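O-succinylhomoserine sulfhydrylase (PDB 3NDN) probably catalyses the pyridoxal 5'-phosphate-dependent formation of L-homocysteine from O-succinyl-L-homoserine and hydrogen sulfide, a step of methionine biosynthesis. Local coordinates at residues L92-P97 with D219-S224; L113-G118 with R244-G249; F331-P336 with K341-E346; V347-K350 with D355-N358. All coordinates share one frame; numbering follows the deposited sequence.

Overall arrangement
Contacts 1 and 2 lie in the cofactor-binding domain and touch through V220 and Y246; contacts 3 and 4 share helix 340-350 in the C-terminal domain, their centres about 13 Å apart. Contact 1 is the innermost, its centre about 10 Å from that of the chain, and turns on one buried carboxylate-phenol hydrogen bond. Contact 2 is also buried, but aliphatic carbons against a tyrosine ring carry it. Contact 3 is partly buried: a leucine and a cysteine pack on an arginine stem whose charged end has partners of its own. In contact 4 an isoleucine tip is buried beside helix 340-350, close to two other subunits. Contacts 2, 3 and 4 all touch the second subunit; contact 1 touches none.

Contact 1: residues L92-P97 with D219-S224; sequences LIEGAP and DVVVYS
E94, the last residue of helix 81-94, reaches out to Y223 and V221 on strand 220-224 with a single bent side chain. Its CB already points toward the strand. CG stands anti to the backbone N, and a bend at chi2 (75°) then turns the carboxylate toward the phenol end of Y223. CD lies 3.5 Å from Y223 OH. From there the two oxygens part. OE1 accepts a short hydrogen bond of 2.6 Å from Y223 OH, met on its syn side but 34° out of the carboxylate plane. The same OE1 lies at the edge of the tyrosine ring, in its plane, 3.4 Å from Y223 CE2, while the carboxylate is turned 60° against the ring. OE2 also approaches V221, whose CG2 is 4.1 Å away, a loose contact. The short bond gives the buried carboxylate a donor, and N203 ND2, also bonded to Y223 OH, helps fix the phenol. G95 follows with positive phi, and the chain leaves the helix toward strand 98-102. Strand 220-224 belongs to the central sheet of the fold-type I cofactor domain; S224, next to Y223, bonds through OG to phosphate oxygen OP2 of the pyridoxal phosphate-modified lysine at position 227. The strand runs between strands 198-202 and 238-242. F214 of a loop, L241 of strand 238-242 and P208 of helix 207-210 pack around E94, setting the end of helix 81-94 against the face that carries V221 and Y223.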
# COMPACT_ATOMS: atom_id res chain seq x y z
N LEU A 92 0.75 24.50 7.16
CA LEU A 92 1.67 25.46 6.52
C LEU A 92 1.05 26.13 5.30
O LEU A 92 1.15 27.36 5.17
CB LEU A 92 3.00 24.80 6.12
CG LEU A 92 3.98 24.54 7.29
CD1 LEU A 92 5.03 23.49 6.93
CD2 LEU A 92 4.65 25.85 7.75
N ILE A 93 0.41 25.34 4.43
CA ILE A 93 -0.29 25.89 3.23
C ILE A 93 -1.40 26.90 3.60
O ILE A 93 -1.56 27.94 2.93
CB ILE A 93 -0.85 24.73 2.34
CG1 ILE A 93 0.31 23.95 1.68
CG2 ILE A 93 -1.85 25.25 1.27
CD1 ILE A 93 -0.11 22.64 1.00
N GLU A 94 -2.16 26.58 4.64
CA GLU A 94 -3.34 27.37 5.03
C GLU A 94 -2.99 28.61 5.88
O GLU A 94 -3.69 29.63 5.83
CB GLU A 94 -4.34 26.46 5.77
CG GLU A 94 -5.67 27.11 6.24
CD GLU A 94 -6.67 27.35 5.10
OE1 GLU A 94 -6.61 26.65 4.07
OE2 GLU A 94 -7.52 28.26 5.24
N GLY A 95 -1.90 28.51 6.65
CA GLY A 95 -1.51 29.57 7.62
C GLY A 95 -2.37 29.57 8.89
O GLY A 95 -2.74 30.65 9.38
N ALA A 96 -2.66 28.38 9.42
CA ALA A 96 -3.45 28.22 10.65
C ALA A 96 -2.52 28.00 11.86
O ALA A 96 -1.37 27.58 11.66
CB ALA A 96 -4.40 27.02 10.50
N PRO A 97 -3.01 28.26 13.10
CA PRO A 97 -2.21 27.99 14.31
C PRO A 97 -1.99 26.49 14.62
O PRO A 97 -0.95 26.13 15.18
CB PRO A 97 -3.02 28.68 15.44
CG PRO A 97 -3.92 29.69 14.71
CD PRO A 97 -4.26 28.98 13.43
N ASP A 219 -12.60 31.53 12.52
CA ASP A 219 -11.97 30.85 13.66
C ASP A 219 -11.49 29.42 13.36
O ASP A 219 -10.49 28.97 13.90
CB ASP A 219 -12.93 30.83 14.86
CG ASP A 219 -13.35 32.24 15.28
OD1 ASP A 219 -12.60 32.88 16.04
OD2 ASP A 219 -14.42 32.70 14.81
N VAL A 220 -12.25 28.73 12.50
CA VAL A 220 -12.07 27.29 12.19
C VAL A 220 -12.32 27.05 10.71
O VAL A 220 -13.29 27.58 10.14
CB VAL A 220 -13.07 26.40 13.02
CG1 VAL A 220 -12.86 24.90 12.72
CG2 VAL A 220 -12.94 26.65 14.53
N VAL A 221 -11.46 26.24 10.07
CA VAL A 221 -11.69 25.84 8.68
C VAL A 221 -11.67 24.30 8.62
O VAL A 221 -10.83 23.66 9.27
CB VAL A 221 -10.64 26.47 7.69
CG1 VAL A 221 -10.84 25.95 6.29
CG2 VAL A 221 -10.74 28.00 7.70
N VAL A 222 -12.62 23.72 7.87
CA VAL A 222 -12.65 22.25 7.68
C VAL A 222 -12.50 21.86 6.20
O VAL A 222 -13.02 22.56 5.30
CB VAL A 222 -13.94 21.56 8.27
CG1 VAL A 222 -14.00 21.69 9.78
CG2 VAL A 222 -15.21 22.11 7.63
N TYR A 223 -11.80 20.75 5.97
CA TYR A 223 -11.53 20.21 4.63
C TYR A 223 -11.87 18.74 4.52
O TYR A 223 -11.63 17.98 5.46
CB TYR A 223 -10.05 20.38 4.24
CG TYR A 223 -9.68 21.79 3.89
CD1 TYR A 223 -10.23 22.40 2.76
CD2 TYR A 223 -8.79 22.51 4.67
CE1 TYR A 223 -9.90 23.70 2.42
CE2 TYR A 223 -8.46 23.83 4.35
CZ TYR A 223 -9.03 24.42 3.21
OH TYR A 223 -8.73 25.71 2.84
N SER A 224 -12.45 18.34 3.38
CA SER A 224 -12.40 16.95 2.90
C SER A 224 -11.09 16.76 2.10
O SER A 224 -10.86 17.49 1.14
CB SER A 224 -13.62 16.66 2.01
OG SER A 224 -13.49 15.42 1.30

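Contact 2: residues L113-G118 with R244-G249; sequences LGALLG and REYIDG
The hydroxyl of Y246 hydrogen bonds to the carbonyl oxygen of S112, one residue before L113, and this bond probably helps hold the ring against A115 and L116. The ring gets there because CG is anti to the backbone N (chi1 169°), which carries it away from helix 244-258 toward the end of helix 105-114. One ring atom, CE1, takes most of the contact. L116 CD2 approaches it to 3.6 Å and A115 CB to 3.8 Å, both obliquely. L116 CG is also 3.8 Å from Y246 CE1, and its side chain crosses that of the tyrosine at about a right angle. Beside the hydroxyl, A115 CB stands 4.0 Å from Y246 OH, so the phenol is flanked by aliphatic carbon where it bonds to the backbone. Both helices belong to the cofactor domain of the fold-type I enzymes, an alpha/beta sandwich, and the pairing bridges the two elements on one face of the central sheet. L116 reaches down to that sheet at A169 and V200, and Y246 CE2, across the ring from CE1 and likewise next to CZ, lies 3.6 Å from V220 CG2 on strand 220-224. V251, farther along helix 244-258, packs on both A115 and Y246. The last turn of helix 105-114 and the chain after it also meet the second subunit, whose W144 NE1 bonds to L117 O and whose R143 NH1 bonds to G114 O.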
# COMPACT_ATOMS: atom_id res chain seq x y z
N LEU A 113 -17.94 20.82 14.91
CA LEU A 113 -19.19 21.35 15.48
C LEU A 113 -19.52 20.76 16.85
O LEU A 113 -19.95 21.50 17.75
CB LEU A 113 -20.36 21.15 14.51
CG LEU A 113 -20.32 21.97 13.22
CD1 LEU A 113 -21.41 21.51 12.26
CD2 LEU A 113 -20.45 23.48 13.50
N GLY A 114 -19.31 19.45 17.01
CA GLY A 114 -19.53 18.78 18.29
C GLY A 114 -18.60 19.29 19.38
O GLY A 114 -18.96 19.33 20.55
N ALA A 115 -17.40 19.72 18.98
CA ALA A 115 -16.43 20.31 19.89
C ALA A 115 -16.92 21.64 20.49
O ALA A 115 -16.46 22.03 21.57
CB ALA A 115 -15.12 20.55 19.14
N LEU A 116 -17.78 22.34 19.76
CA LEU A 116 -18.29 23.66 20.17
C LEU A 116 -19.69 23.59 20.81
O LEU A 116 -20.14 24.55 21.46
CB LEU A 116 -18.34 24.61 18.96
CG LEU A 116 -17.02 25.02 18.27
CD1 LEU A 116 -17.30 25.69 16.92
CD2 LEU A 116 -16.19 25.95 19.16
N LEU A 117 -20.37 22.46 20.61
CA LEU A 117 -21.82 22.37 20.88
C LEU A 117 -22.28 21.16 21.71
O LEU A 117 -22.39 20.03 21.20
CB LEU A 117 -22.61 22.42 19.56
CG LEU A 117 -22.48 23.61 18.61
CD1 LEU A 117 -22.98 23.23 17.24
CD2 LEU A 117 -23.24 24.85 19.15
N GLY A 118 -22.58 21.41 22.99
CA GLY A 118 -23.24 20.42 23.86
C GLY A 118 -24.74 20.67 23.99
O GLY A 118 -25.29 21.59 23.37
N ARG A 244 -4.77 26.84 18.84
CA ARG A 244 -4.13 25.78 19.65
C ARG A 244 -5.01 25.25 20.80
O ARG A 244 -5.10 24.03 20.99
CB ARG A 244 -2.76 26.22 20.19
CG ARG A 244 -1.99 25.08 20.93
CD ARG A 244 -0.87 25.60 21.86
NE ARG A 244 -1.21 26.88 22.48
CZ ARG A 244 -1.95 27.05 23.58
NH1 ARG A 244 -2.47 26.00 24.23
NH2 ARG A 244 -2.19 28.28 24.02
N GLU A 245 -5.65 26.14 21.57
CA GLU A 245 -6.43 25.68 22.73
C GLU A 245 -7.66 24.86 22.33
O GLU A 245 -8.08 23.97 23.07
CB GLU A 245 -6.80 26.83 23.69
CG GLU A 245 -7.39 28.09 23.05
CD GLU A 245 -8.87 27.97 22.67
OE1 GLU A 245 -9.29 28.63 21.69
OE2 GLU A 245 -9.62 27.21 23.36
N TYR A 246 -8.22 25.18 21.16
CA TYR A 246 -9.39 24.48 20.62
C TYR A 246 -9.01 23.09 20.07
O TYR A 246 -9.68 22.09 20.34
CB TYR A 246 -10.03 25.36 19.52
CG TYR A 246 -11.10 24.71 18.64
CD1 TYR A 246 -12.37 24.42 19.13
CD2 TYR A 246 -10.83 24.42 17.29
CE1 TYR A 246 -13.36 23.85 18.31
CE2 TYR A 246 -11.81 23.85 16.46
CZ TYR A 246 -13.06 23.56 16.98
OH TYR A 246 -14.02 23.00 16.15
N ILE A 247 -7.92 23.04 19.30
CA ILE A 247 -7.47 21.78 18.67
C ILE A 247 -6.96 20.79 19.73
O ILE A 247 -7.31 19.60 19.70
CB ILE A 247 -6.38 22.05 17.56
CG1 ILE A 247 -6.92 22.99 16.46
CG2 ILE A 247 -5.85 20.75 16.93
CD1 ILE A 247 -8.02 22.39 15.55
N ASP A 248 -6.16 21.30 20.68
CA ASP A 248 -5.59 20.48 21.76
C ASP A 248 -6.57 20.21 22.92
O ASP A 248 -6.29 19.38 23.79
CB ASP A 248 -4.33 21.14 22.36
CG ASP A 248 -3.14 21.18 21.39
OD1 ASP A 248 -3.18 20.57 20.29
OD2 ASP A 248 -2.13 21.82 21.75
N GLY A 249 -7.70 20.92 22.94
CA GLY A 249 -8.68 20.83 24.04
C GLY A 249 -9.90 19.98 23.70
O GLY A 249 -9.82 18.76 23.75

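Contact 3: residues F331-P336 with K341-E346; sequences FALDCP and KQRAFE
Apolar packing joins L333, at the end of strand 328-333, to R343 and A344 on helix 340-350. L333 CD1 rests 3.6 Å from CG of R343, the two side chains crossing at about a right angle. The same methyl lies 3.7 Å from the backbone N of A344 and 4.3 Å from its CB, so it sits low against the helix surface. C335 adds a sulfur: SG is 4.0 Å from R343 CG and 4.1 Å from R343 CB. The aliphatic stem of the arginine is thus touched by both residues. This is a beta-alpha connection of the C-terminal alpha/beta domain: the chain leaves the sheet after L333, and helix 340-350 folds back over it, with V347 one turn beyond R343 also touching L333. Polar contacts belong to the arginine's far end. A bend at chi2 (82°) turns the end of R343 so that NH1 comes within 3.0 Å of E346 OE1 in a salt bridge whose hydrogen bond is weak, with an N-H...O angle of 129°. NH2 bonds to the carbonyl oxygen of L413, the last residue of helix 402-413. Two residues before R343, K341 forms a salt bridge with E63 of the second subunit.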
# COMPACT_ATOMS: atom_id res chain seq x y z
N PHE A 331 -25.09 24.60 -15.27
CA PHE A 331 -25.93 25.25 -16.32
C PHE A 331 -27.33 24.64 -16.48
O PHE A 331 -27.60 23.54 -16.01
CB PHE A 331 -25.20 25.27 -17.67
CG PHE A 331 -25.04 23.91 -18.32
CD1 PHE A 331 -25.89 23.53 -19.37
CD2 PHE A 331 -24.05 23.02 -17.91
CE1 PHE A 331 -25.75 22.29 -19.99
CE2 PHE A 331 -23.89 21.77 -18.53
CZ PHE A 331 -24.76 21.40 -19.57
N ALA A 332 -28.21 25.37 -17.18
CA ALA A 332 -29.57 24.90 -17.47
C ALA A 332 -29.87 24.92 -18.97
O ALA A 332 -29.51 25.88 -19.67
CB ALA A 332 -30.60 25.75 -16.71
N LEU A 333 -30.50 23.85 -19.44
CA LEU A 333 -30.90 23.72 -20.84
C LEU A 333 -32.09 24.62 -21.15
O LEU A 333 -32.97 24.81 -20.30
CB LEU A 333 -31.25 22.26 -21.16
CG LEU A 333 -30.10 21.24 -21.15
CD1 LEU A 333 -30.62 19.82 -21.08
CD2 LEU A 333 -29.16 21.41 -22.34
N ASP A 334 -32.13 25.16 -22.36
CA ASP A 334 -33.25 26.02 -22.80
C ASP A 334 -34.30 25.18 -23.52
O ASP A 334 -34.17 24.88 -24.70
CB ASP A 334 -32.75 27.17 -23.68
CG ASP A 334 -33.85 28.20 -24.00
OD1 ASP A 334 -34.82 28.36 -23.21
OD2 ASP A 334 -33.74 28.87 -25.04
N CYS A 335 -35.33 24.78 -22.77
CA CYS A 335 -36.43 23.96 -23.28
C CYS A 335 -37.61 24.00 -22.29
O CYS A 335 -37.41 24.35 -21.12
CB CYS A 335 -35.97 22.52 -23.52
SG CYS A 335 -35.53 21.59 -22.03
N PRO A 336 -38.83 23.67 -22.75
CA PRO A 336 -39.99 23.64 -21.84
C PRO A 336 -39.77 22.70 -20.64
O PRO A 336 -39.16 21.63 -20.79
CB PRO A 336 -41.13 23.12 -22.72
CG PRO A 336 -40.72 23.45 -24.11
CD PRO A 336 -39.22 23.35 -24.14
N LYS A 341 -36.46 17.01 -18.10
CA LYS A 341 -35.82 15.78 -17.58
C LYS A 341 -35.34 14.88 -18.72
O LYS A 341 -34.21 14.39 -18.70
CB LYS A 341 -36.76 15.01 -16.63
CG LYS A 341 -36.13 13.74 -16.01
CD LYS A 341 -37.07 13.02 -15.02
CE LYS A 341 -36.37 11.80 -14.40
NZ LYS A 341 -37.15 11.10 -13.32
N GLN A 342 -36.22 14.67 -19.71
CA GLN A 342 -35.90 13.84 -20.88
C GLN A 342 -34.70 14.42 -21.65
O GLN A 342 -33.85 13.68 -22.15
CB GLN A 342 -37.10 13.75 -21.84
CG GLN A 342 -38.16 12.72 -21.47
CD GLN A 342 -39.37 12.77 -22.41
OE1 GLN A 342 -40.13 13.74 -22.43
NE2 GLN A 342 -39.57 11.70 -23.18
N ARG A 343 -34.65 15.74 -21.73
CA ARG A 343 -33.62 16.44 -22.48
C ARG A 343 -32.27 16.35 -21.74
O ARG A 343 -31.23 16.08 -22.36
CB ARG A 343 -34.05 17.88 -22.71
CG ARG A 343 -33.06 18.76 -23.46
CD ARG A 343 -33.11 18.59 -25.00
NE ARG A 343 -32.01 19.34 -25.61
CZ ARG A 343 -30.91 18.79 -26.13
NH1 ARG A 343 -30.75 17.47 -26.14
NH2 ARG A 343 -29.97 19.57 -26.64
N ALA A 344 -32.29 16.57 -20.43
CA ALA A 344 -31.09 16.41 -19.58
C ALA A 344 -30.51 14.99 -19.64
O ALA A 344 -29.30 14.82 -19.80
CB ALA A 344 -31.39 16.80 -18.12
N PHE A 345 -31.36 13.97 -19.51
CA PHE A 345 -30.92 12.57 -19.61
C PHE A 345 -30.28 12.26 -20.97
O PHE A 345 -29.31 11.53 -21.05
CB PHE A 345 -32.09 11.61 -19.35
CG PHE A 345 -32.34 11.31 -17.89
CD1 PHE A 345 -32.01 12.25 -16.89
CD2 PHE A 345 -32.93 10.11 -17.50
CE1 PHE A 345 -32.25 11.97 -15.54
CE2 PHE A 345 -33.17 9.83 -16.16
CZ PHE A 345 -32.84 10.77 -15.18
N GLU A 346 -30.84 12.83 -22.03
CA GLU A 346 -30.33 12.65 -23.39
C GLU A 346 -28.89 13.16 -23.53
O GLU A 346 -28.05 12.52 -24.18
CB GLU A 346 -31.25 13.36 -24.40
CG GLU A 346 -30.92 13.04 -25.85
CD GLU A 346 -31.75 13.83 -26.87
OE1 GLU A 346 -32.24 14.95 -26.55
OE2 GLU A 346 -31.91 13.33 -28.00

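Contact 4: residues V347-K350 with D355-N358; sequences VLDK and DISN
Two torsions send the tip of I356 to the helix: CG1 stands anti to the carbonyl carbon (chi1 -59°), and chi2 of 167° stretches CD1 straight out toward L348 and D349. CD1 settles against the backbone there, 3.7 Å from the carbonyl oxygen of L348, with I356 CG1 following at 4.1 Å from that oxygen. The side chain of L348 adds its CB, 4.3 Å from I356 CD1, in an apolar contact. The third approach is carboxylate to methyl: D349 OD1 lies 4.0 Å from I356 CD1, the two side chains lying obliquely across each other. That oxygen has its polar partner elsewhere, in the backbone N of A59 of the second subunit. Here the C-terminal domain turns from helix 340-350 into strand 355-356, outermost within this chain in the mixed sheet: the helix lies over the strand, and I356 bridges the two. D355 and S357 pair by backbone hydrogen bonds with V367 of strand 366-368, whereas the backbone of I356 bonds to the second subunit, so the strand faces a neighbouring strand on one edge and another chain on the other. L348 also packs on V367 and H369, and S58 of the second subunit touches both D349 and I356. D355 points away from the helix and forms salt bridges with R33 and R38 of the third subunit.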
# COMPACT_ATOMS: atom_id res chain seq x y z
N VAL A 347 -28.61 14.31 -22.91
CA VAL A 347 -27.29 14.96 -22.97
C VAL A 347 -26.24 14.14 -22.20
O VAL A 347 -25.14 13.87 -22.72
CB VAL A 347 -27.36 16.43 -22.43
CG1 VAL A 347 -25.97 17.06 -22.33
CG2 VAL A 347 -28.28 17.30 -23.31
N LEU A 348 -26.59 13.71 -21.00
CA LEU A 348 -25.67 12.88 -20.21
C LEU A 348 -25.33 11.57 -20.94
O LEU A 348 -24.18 11.15 -20.95
CB LEU A 348 -26.22 12.60 -18.81
CG LEU A 348 -25.79 13.53 -17.67
CD1 LEU A 348 -26.20 14.98 -17.92
CD2 LEU A 348 -26.41 13.02 -16.38
N ASP A 349 -26.35 10.97 -21.57
CA ASP A 349 -26.19 9.68 -22.24
C ASP A 349 -25.38 9.75 -23.55
O ASP A 349 -24.93 8.72 -24.06
CB ASP A 349 -27.55 9.01 -22.47
CG ASP A 349 -28.21 8.52 -21.17
OD1 ASP A 349 -27.53 8.38 -20.11
OD2 ASP A 349 -29.42 8.24 -21.21
N LYS A 350 -25.17 10.96 -24.08
CA LYS A 350 -24.37 11.16 -25.30
C LYS A 350 -22.88 11.44 -25.08
O LYS A 350 -22.08 11.34 -26.02
CB LYS A 350 -24.99 12.26 -26.18
CG LYS A 350 -26.22 11.85 -26.95
CD LYS A 350 -26.88 13.04 -27.67
CE LYS A 350 -26.01 13.64 -28.77
NZ LYS A 350 -25.88 12.77 -29.98
N ASP A 355 -17.23 10.99 -17.73
CA ASP A 355 -17.99 9.92 -17.03
C ASP A 355 -19.20 10.47 -16.27
O ASP A 355 -19.14 11.57 -15.73
CB ASP A 355 -17.11 9.19 -15.97
CG ASP A 355 -15.95 8.39 -16.56
OD1 ASP A 355 -16.16 7.53 -17.45
OD2 ASP A 355 -14.80 8.57 -16.08
N ILE A 356 -20.29 9.70 -16.20
CA ILE A 356 -21.47 10.03 -15.34
C ILE A 356 -21.16 9.59 -13.89
O ILE A 356 -20.99 8.41 -13.64
CB ILE A 356 -22.78 9.34 -15.86
CG1 ILE A 356 -23.10 9.75 -17.29
CG2 ILE A 356 -24.00 9.63 -14.93
CD1 ILE A 356 -24.18 8.88 -17.98
N SER A 357 -21.07 10.56 -12.96
CA SER A 357 -20.64 10.30 -11.57
C SER A 357 -20.92 11.53 -10.69
O SER A 357 -20.84 12.66 -11.18
CB SER A 357 -19.15 9.96 -11.52
OG SER A 357 -18.72 9.57 -10.22
N ASN A 358 -21.19 11.31 -9.41
CA ASN A 358 -21.54 12.40 -8.48
C ASN A 358 -20.37 13.08 -7.71
O ASN A 358 -20.60 14.02 -6.92
CB ASN A 358 -22.59 11.91 -7.48
CG ASN A 358 -23.28 13.04 -6.75
OD1 ASN A 358 -24.00 13.86 -7.37
ND2 ASN A 358 -23.08 13.11 -5.44